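Side-chain contacts in F420-dependent methylenetetrahydromethanopterin dehydrogenase (Methanopyrus kandleri, PDB 1QV9), which catalyses the reversible reduction of methenyl-tetrahydromethanopterin to the methylene form with reduced coenzyme F420, a step of methanogenesis from carbon dioxide: residues Pro93-Gly98 and Glu159-Leu164; Pro65-Tyr70 and Glu166-Asp171. One frame throughout, in Å; residues are numbered along the deposited sequence.

Interaction 1. Residues Pro93-Gly98 and Glu159-Leu164; sequences PAVIIG and EAFDEL
The Phe161 ring reaches the strand with its far end: CD1 of Ile97 sits at the ring edge, close to its plane, 4.0 Å from Phe161 CZ, while Val95 CG1 approaches the same CZ obliquely at 4.2 Å. Ile97 and Phe161 advance on each other from opposite directions. The last torsion of Ile97 (chi2 -27°) lies well away from a staggered value and sets where CD1 meets the ring. Phe161 owes its reach to its side chain, since its CB does not point straight at the strand; with CG anti to the carbonyl carbon (chi1 -83°), the ring extends so that CZ meets Ile97 and Val95. One turn along the helix, Leu164 and Val95 slide past each other, with Leu164 CD2 4.0 Å from Val95 CG2. The two Val95 methyls thus serve different helix residues. All four side chains are buried and all touching atoms are carbon. Val69 and Ile117, from the flanking strands, also touch Phe161, and Phe67 touches both Phe161 and Leu164. Strand 94-98 and helix 159-164 run antiparallel at 173°, their axes 12.1 Å apart, the layered packing of a helix on a parallel sheet in an alpha/beta domain.

Interaction 2. Residues Pro65-Tyr70 and Glu166-Asp171; sequences PDFIVY and EKAKED
Apolar contact centres on the Ala168 methyl, which is directed at Asp66, with Ala168 CB 3.5 Å from Asp66 CB, a close approach. The same methyl touches the Phe67 ring at its edge, near the ring plane, Ala168 CB lying 4.2 Å from Phe67 CD2. The ring is also met in plane at its edge by Val69 CG2 of its own strand, and Ile165 of helix 153-169 touches it too. Water carries the polar contact. One molecule donates to Asp66 OD2 (2.6 Å) and to Asp171 OD2 (2.8 Å), linking two carboxylates whose OD2 atoms stand 5.0 Å apart. A second water lies between Asp66 OD2 and Ala168 O. The other carboxylate oxygen, Asp66 OD1, accepts the backbone N-H of Lys5. An alanine in place of Asp66 would probably leave that N-H without its acceptor and the first water held by Asp171 without its second partner. Among backbone bonds, Asp171 N reaches Ala168 O at 2.9 Å; with its positive phi, Asp171 is the C-prime residue of a Schellman motif that ends the helix. Within residues 166-171 a salt bridge joins Lys169 NZ to the syn side of Glu166 OE2 at 2.8 Å, and Lys169 also pairs with Asp32. The Ala168 methyl thus packs on the buried side, next to Phe67, while the carboxylates of Asp66 and Asp171, probably both charged, have a water's protons between them, which is likely to ease their mutual repulsion.

Both contacts press helix 153-169 against one parallel sheet, interaction 1 through residues 159-164 on strand 94-99 and interaction 2 through the helix end on the start of neighbouring strand 67-71 and Asp66 just before it. Their centres are about 9 Å apart. Probable backbone hydrogen bonds join the two strands: Ile97 N to Tyr70 O at 2.8 Å and Ile68 N to Pro93 O at 2.9 Å. Pro93 O also packs 3.4 Å from Phe67 CB. Along the chain, interaction 1 is nested within the loop closed by interaction 2. The side chains of Leu164 and Phe67 each lie about 10 Å from a bound magnesium ion.

Interaction 1. Residues Pro93-Gly98 and Glu159-Leu164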
loop_
_atom_site.group_PDB
_atom_site.type_symbol
_atom_site.label_atom_id
_atom_site.label_comp_id
_atom_site.label_asym_id
_atom_site.label_seq_id
_atom_site.Cartn_x
_atom_site.Cartn_y
_atom_site.Cartn_z
ATOM N N PRO A 93 1.890 -28.472 -39.004
ATOM C CA PRO A 93 1.103 -28.597 -37.757
ATOM C C PRO A 93 0.989 -27.182 -37.208
ATOM O O PRO A 93 1.985 -26.448 -37.186
ATOM C CB PRO A 93 1.978 -29.474 -36.881
ATOM C CG PRO A 93 2.633 -30.393 -37.905
ATOM C CD PRO A 93 3.052 -29.381 -38.983
ATOM N N ALA A 94 -0.208 -26.804 -36.774
ATOM C CA ALA A 94 -0.427 -25.431 -36.299
ATOM C C ALA A 94 -1.249 -25.362 -35.019
ATOM O O ALA A 94 -2.108 -26.224 -34.759
ATOM C CB ALA A 94 -1.128 -24.628 -37.409
ATOM N N VAL A 95 -1.026 -24.288 -34.264
ATOM C CA VAL A 95 -1.693 -24.043 -32.995
ATOM C C VAL A 95 -2.208 -22.623 -32.999
ATOM O O VAL A 95 -1.503 -21.711 -33.460
ATOM C CB VAL A 95 -0.692 -24.170 -31.804
ATOM C CG1 VAL A 95 -1.403 -23.846 -30.455
ATOM C CG2 VAL A 95 -0.088 -25.582 -31.781
ATOM N N ILE A 96 -3.433 -22.442 -32.527
ATOM C CA ILE A 96 -4.053 -21.134 -32.434
ATOM C C ILE A 96 -4.043 -20.679 -30.975
ATOM O O ILE A 96 -4.535 -21.395 -30.098
ATOM C CB ILE A 96 -5.553 -21.202 -32.905
ATOM C CG1 ILE A 96 -5.655 -21.751 -34.335
ATOM C CG2 ILE A 96 -6.207 -19.832 -32.859
ATOM C CD1 ILE A 96 -4.869 -20.983 -35.368
ATOM N N ILE A 97 -3.497 -19.493 -30.711
ATOM C CA ILE A 97 -3.522 -18.928 -29.360
ATOM C C ILE A 97 -4.586 -17.864 -29.428
ATOM O O ILE A 97 -4.535 -17.000 -30.303
ATOM C CB ILE A 97 -2.137 -18.281 -28.987
ATOM C CG1 ILE A 97 -1.050 -19.361 -28.769
ATOM C CG2 ILE A 97 -2.317 -17.346 -27.800
ATOM C CD1 ILE A 97 -1.500 -20.707 -28.316
ATOM N N GLY A 98 -5.564 -17.939 -28.525
ATOM C CA GLY A 98 -6.660 -16.988 -28.493
ATOM C C GLY A 98 -7.211 -16.728 -27.108
ATOM O O GLY A 98 -6.620 -17.143 -26.132
ATOM N N GLU A 159 4.991 -24.713 -20.800
ATOM C CA GLU A 159 5.042 -26.190 -20.777
ATOM C C GLU A 159 4.461 -26.818 -22.012
ATOM O O GLU A 159 5.025 -27.775 -22.572
ATOM C CB GLU A 159 4.316 -26.734 -19.553
ATOM C CG GLU A 159 5.010 -26.525 -18.242
ATOM C CD GLU A 159 4.205 -27.135 -17.091
ATOM O OE1 GLU A 159 3.078 -27.649 -17.338
ATOM O OE2 GLU A 159 4.700 -27.095 -15.956
ATOM N N ALA A 160 3.322 -26.304 -22.455
ATOM C CA ALA A 160 2.692 -26.865 -23.638
ATOM C C ALA A 160 3.599 -26.774 -24.864
ATOM O O ALA A 160 3.696 -27.716 -25.665
ATOM C CB ALA A 160 1.367 -26.165 -23.925
ATOM N N PHE A 161 4.259 -25.630 -25.040
ATOM C CA PHE A 161 5.142 -25.484 -26.185
ATOM C C PHE A 161 6.433 -26.235 -26.020
ATOM O O PHE A 161 6.959 -26.735 -27.011
ATOM C CB PHE A 161 5.397 -23.985 -26.489
ATOM C CG PHE A 161 4.312 -23.362 -27.299
ATOM C CD1 PHE A 161 3.508 -22.381 -26.756
ATOM C CD2 PHE A 161 4.038 -23.824 -28.580
ATOM C CE1 PHE A 161 2.421 -21.855 -27.473
ATOM C CE2 PHE A 161 2.963 -23.320 -29.301
ATOM C CZ PHE A 161 2.147 -22.327 -28.746
ATOM N N ASP A 162 6.942 -26.349 -24.798
ATOM C CA ASP A 162 8.180 -27.102 -24.595
ATOM C C ASP A 162 7.936 -28.585 -24.961
ATOM O O ASP A 162 8.817 -29.222 -25.542
ATOM C CB ASP A 162 8.665 -26.945 -23.161
ATOM C CG ASP A 162 9.538 -25.679 -22.974
ATOM O OD1 ASP A 162 9.664 -25.201 -21.830
ATOM O OD2 ASP A 162 10.122 -25.197 -23.979
ATOM N N GLU A 163 6.756 -29.109 -24.637
ATOM C CA GLU A 163 6.400 -30.496 -24.982
ATOM C C GLU A 163 6.354 -30.653 -26.516
ATOM O O GLU A 163 6.870 -31.626 -27.089
ATOM C CB GLU A 163 5.035 -30.845 -24.380
ATOM C CG GLU A 163 4.530 -32.264 -24.698
ATOM C CD GLU A 163 3.065 -32.473 -24.298
ATOM O OE1 GLU A 163 2.721 -32.231 -23.121
ATOM O OE2 GLU A 163 2.256 -32.883 -25.162
ATOM N N LEU A 164 5.738 -29.695 -27.204
ATOM C CA LEU A 164 5.648 -29.741 -28.659
ATOM C C LEU A 164 7.049 -29.639 -29.301
ATOM O O LEU A 164 7.333 -30.295 -30.318
ATOM C CB LEU A 164 4.751 -28.592 -29.134
ATOM C CG LEU A 164 4.104 -28.730 -30.510
ATOM C CD1 LEU A 164 3.188 -29.963 -30.557
ATOM C CD2 LEU A 164 3.318 -27.445 -30.807
#

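Interaction 2. Residues Pro65-Tyr70 and Glu166-Asp171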
loop_
_atom_site.group_PDB
_atom_site.type_symbol
_atom_site.label_atom_id
_atom_site.label_comp_id
_atom_site.label_asym_id
_atom_site.label_seq_id
_atom_site.Cartn_x
_atom_site.Cartn_y
_atom_site.Cartn_z
ATOM N N PRO A 65 9.625 -25.022 -40.998
ATOM C CA PRO A 65 9.236 -25.102 -39.590
ATOM C C PRO A 65 8.584 -26.444 -39.235
ATOM O O PRO A 65 7.950 -27.078 -40.081
ATOM C CB PRO A 65 8.230 -23.967 -39.446
ATOM C CG PRO A 65 7.593 -23.891 -40.778
ATOM C CD PRO A 65 8.762 -24.083 -41.736
ATOM N N ASP A 66 8.761 -26.849 -37.975
ATOM C CA ASP A 66 8.140 -28.070 -37.467
ATOM C C ASP A 66 6.684 -27.755 -37.110
ATOM O O ASP A 66 5.820 -28.606 -37.180
ATOM C CB ASP A 66 8.944 -28.545 -36.275
ATOM C CG ASP A 66 10.348 -28.922 -36.671
ATOM O OD1 ASP A 66 11.315 -28.418 -36.059
ATOM O OD2 ASP A 66 10.481 -29.736 -37.627
ATOM N N PHE A 67 6.415 -26.511 -36.723
ATOM C CA PHE A 67 5.039 -26.114 -36.439
ATOM C C PHE A 67 4.930 -24.597 -36.583
ATOM O O PHE A 67 5.953 -23.899 -36.617
ATOM C CB PHE A 67 4.555 -26.574 -35.037
ATOM C CG PHE A 67 5.362 -26.042 -33.865
ATOM C CD1 PHE A 67 4.974 -24.893 -33.188
ATOM C CD2 PHE A 67 6.468 -26.727 -33.393
ATOM C CE1 PHE A 67 5.649 -24.441 -32.076
ATOM C CE2 PHE A 67 7.171 -26.283 -32.264
ATOM C CZ PHE A 67 6.761 -25.124 -31.589
ATOM N N ILE A 68 3.697 -24.130 -36.749
ATOM C CA ILE A 68 3.383 -22.699 -36.900
ATOM C C ILE A 68 2.346 -22.330 -35.848
ATOM O O ILE A 68 1.444 -23.117 -35.567
ATOM C CB ILE A 68 2.835 -22.420 -38.291
ATOM C CG1 ILE A 68 3.926 -22.749 -39.310
ATOM C CG2 ILE A 68 2.431 -20.937 -38.431
ATOM C CD1 ILE A 68 3.548 -22.586 -40.763
ATOM N N VAL A 69 2.489 -21.149 -35.246
ATOM C CA VAL A 69 1.566 -20.695 -34.224
ATOM C C VAL A 69 0.965 -19.390 -34.673
ATOM O O VAL A 69 1.667 -18.514 -35.165
ATOM C CB VAL A 69 2.287 -20.468 -32.848
ATOM C CG1 VAL A 69 1.267 -20.060 -31.791
ATOM C CG2 VAL A 69 3.055 -21.716 -32.435
ATOM N N TYR A 70 -0.351 -19.270 -34.584
ATOM C CA TYR A 70 -1.011 -17.999 -34.907
ATOM C C TYR A 70 -1.608 -17.526 -33.588
ATOM O O TYR A 70 -2.336 -18.273 -32.934
ATOM C CB TYR A 70 -2.121 -18.193 -35.926
ATOM C CG TYR A 70 -2.965 -16.951 -36.118
ATOM C CD1 TYR A 70 -4.071 -16.680 -35.297
ATOM C CD2 TYR A 70 -2.598 -15.994 -37.077
ATOM C CE1 TYR A 70 -4.796 -15.475 -35.414
ATOM C CE2 TYR A 70 -3.325 -14.793 -37.199
ATOM C CZ TYR A 70 -4.406 -14.545 -36.376
ATOM O OH TYR A 70 -5.155 -13.381 -36.552
ATOM N N GLU A 166 9.791 -30.753 -28.006
ATOM C CA GLU A 166 10.492 -32.031 -27.904
ATOM C C GLU A 166 10.050 -32.978 -29.024
ATOM O O GLU A 166 10.886 -33.692 -29.603
ATOM C CB GLU A 166 10.302 -32.639 -26.517
ATOM C CG GLU A 166 11.164 -31.922 -25.477
ATOM C CD GLU A 166 12.638 -31.821 -25.894
ATOM O OE1 GLU A 166 13.298 -32.884 -26.033
ATOM O OE2 GLU A 166 13.147 -30.686 -26.085
ATOM N N LYS A 167 8.757 -32.977 -29.343
ATOM C CA LYS A 167 8.241 -33.806 -30.436
ATOM C C LYS A 167 8.700 -33.318 -31.823
ATOM O O LYS A 167 8.906 -34.108 -32.757
ATOM C CB LYS A 167 6.724 -33.815 -30.394
ATOM C CG LYS A 167 6.230 -34.387 -29.097
ATOM C CD LYS A 167 4.735 -34.435 -29.032
ATOM C CE LYS A 167 4.310 -35.082 -27.706
ATOM N NZ LYS A 167 2.838 -35.020 -27.468
ATOM N N ALA A 168 8.812 -32.005 -31.974
ATOM C CA ALA A 168 9.262 -31.406 -33.229
ATOM C C ALA A 168 10.670 -31.913 -33.556
ATOM O O ALA A 168 11.007 -32.138 -34.730
ATOM C CB ALA A 168 9.274 -29.877 -33.097
ATOM N N LYS A 169 11.486 -32.102 -32.521
ATOM C CA LYS A 169 12.862 -32.551 -32.711
ATOM C C LYS A 169 12.950 -33.923 -33.333
ATOM O O LYS A 169 13.928 -34.241 -34.010
ATOM C CB LYS A 169 13.609 -32.549 -31.388
ATOM C CG LYS A 169 13.939 -31.155 -30.908
ATOM C CD LYS A 169 14.597 -31.255 -29.570
ATOM C CE LYS A 169 14.731 -29.915 -28.920
ATOM N NZ LYS A 169 15.415 -30.107 -27.615
ATOM N N GLU A 170 11.920 -34.726 -33.100
ATOM C CA GLU A 170 11.840 -36.075 -33.648
ATOM C C GLU A 170 10.948 -36.110 -34.901
ATOM O O GLU A 170 10.690 -37.183 -35.437
ATOM C CB GLU A 170 11.259 -37.024 -32.593
ATOM C CG GLU A 170 11.900 -36.923 -31.225
ATOM C CD GLU A 170 13.413 -37.040 -31.279
ATOM O OE1 GLU A 170 13.906 -37.959 -31.969
ATOM O OE2 GLU A 170 14.113 -36.228 -30.630
ATOM N N ASP A 171 10.513 -34.940 -35.379
ATOM C CA ASP A 171 9.611 -34.845 -36.531
ATOM C C ASP A 171 8.418 -35.779 -36.292
ATOM O O ASP A 171 7.931 -36.465 -37.204
ATOM C CB ASP A 171 10.311 -35.227 -37.851
ATOM C CG ASP A 171 9.451 -34.929 -39.086
ATOM O OD1 ASP A 171 9.719 -35.528 -40.151
ATOM O OD2 ASP A 171 8.514 -34.096 -39.017
HETATM O O HOH W 1 8.927 -31.365 -38.934
HETATM O O HOH W 2 12.658 -31.976 -37.197
#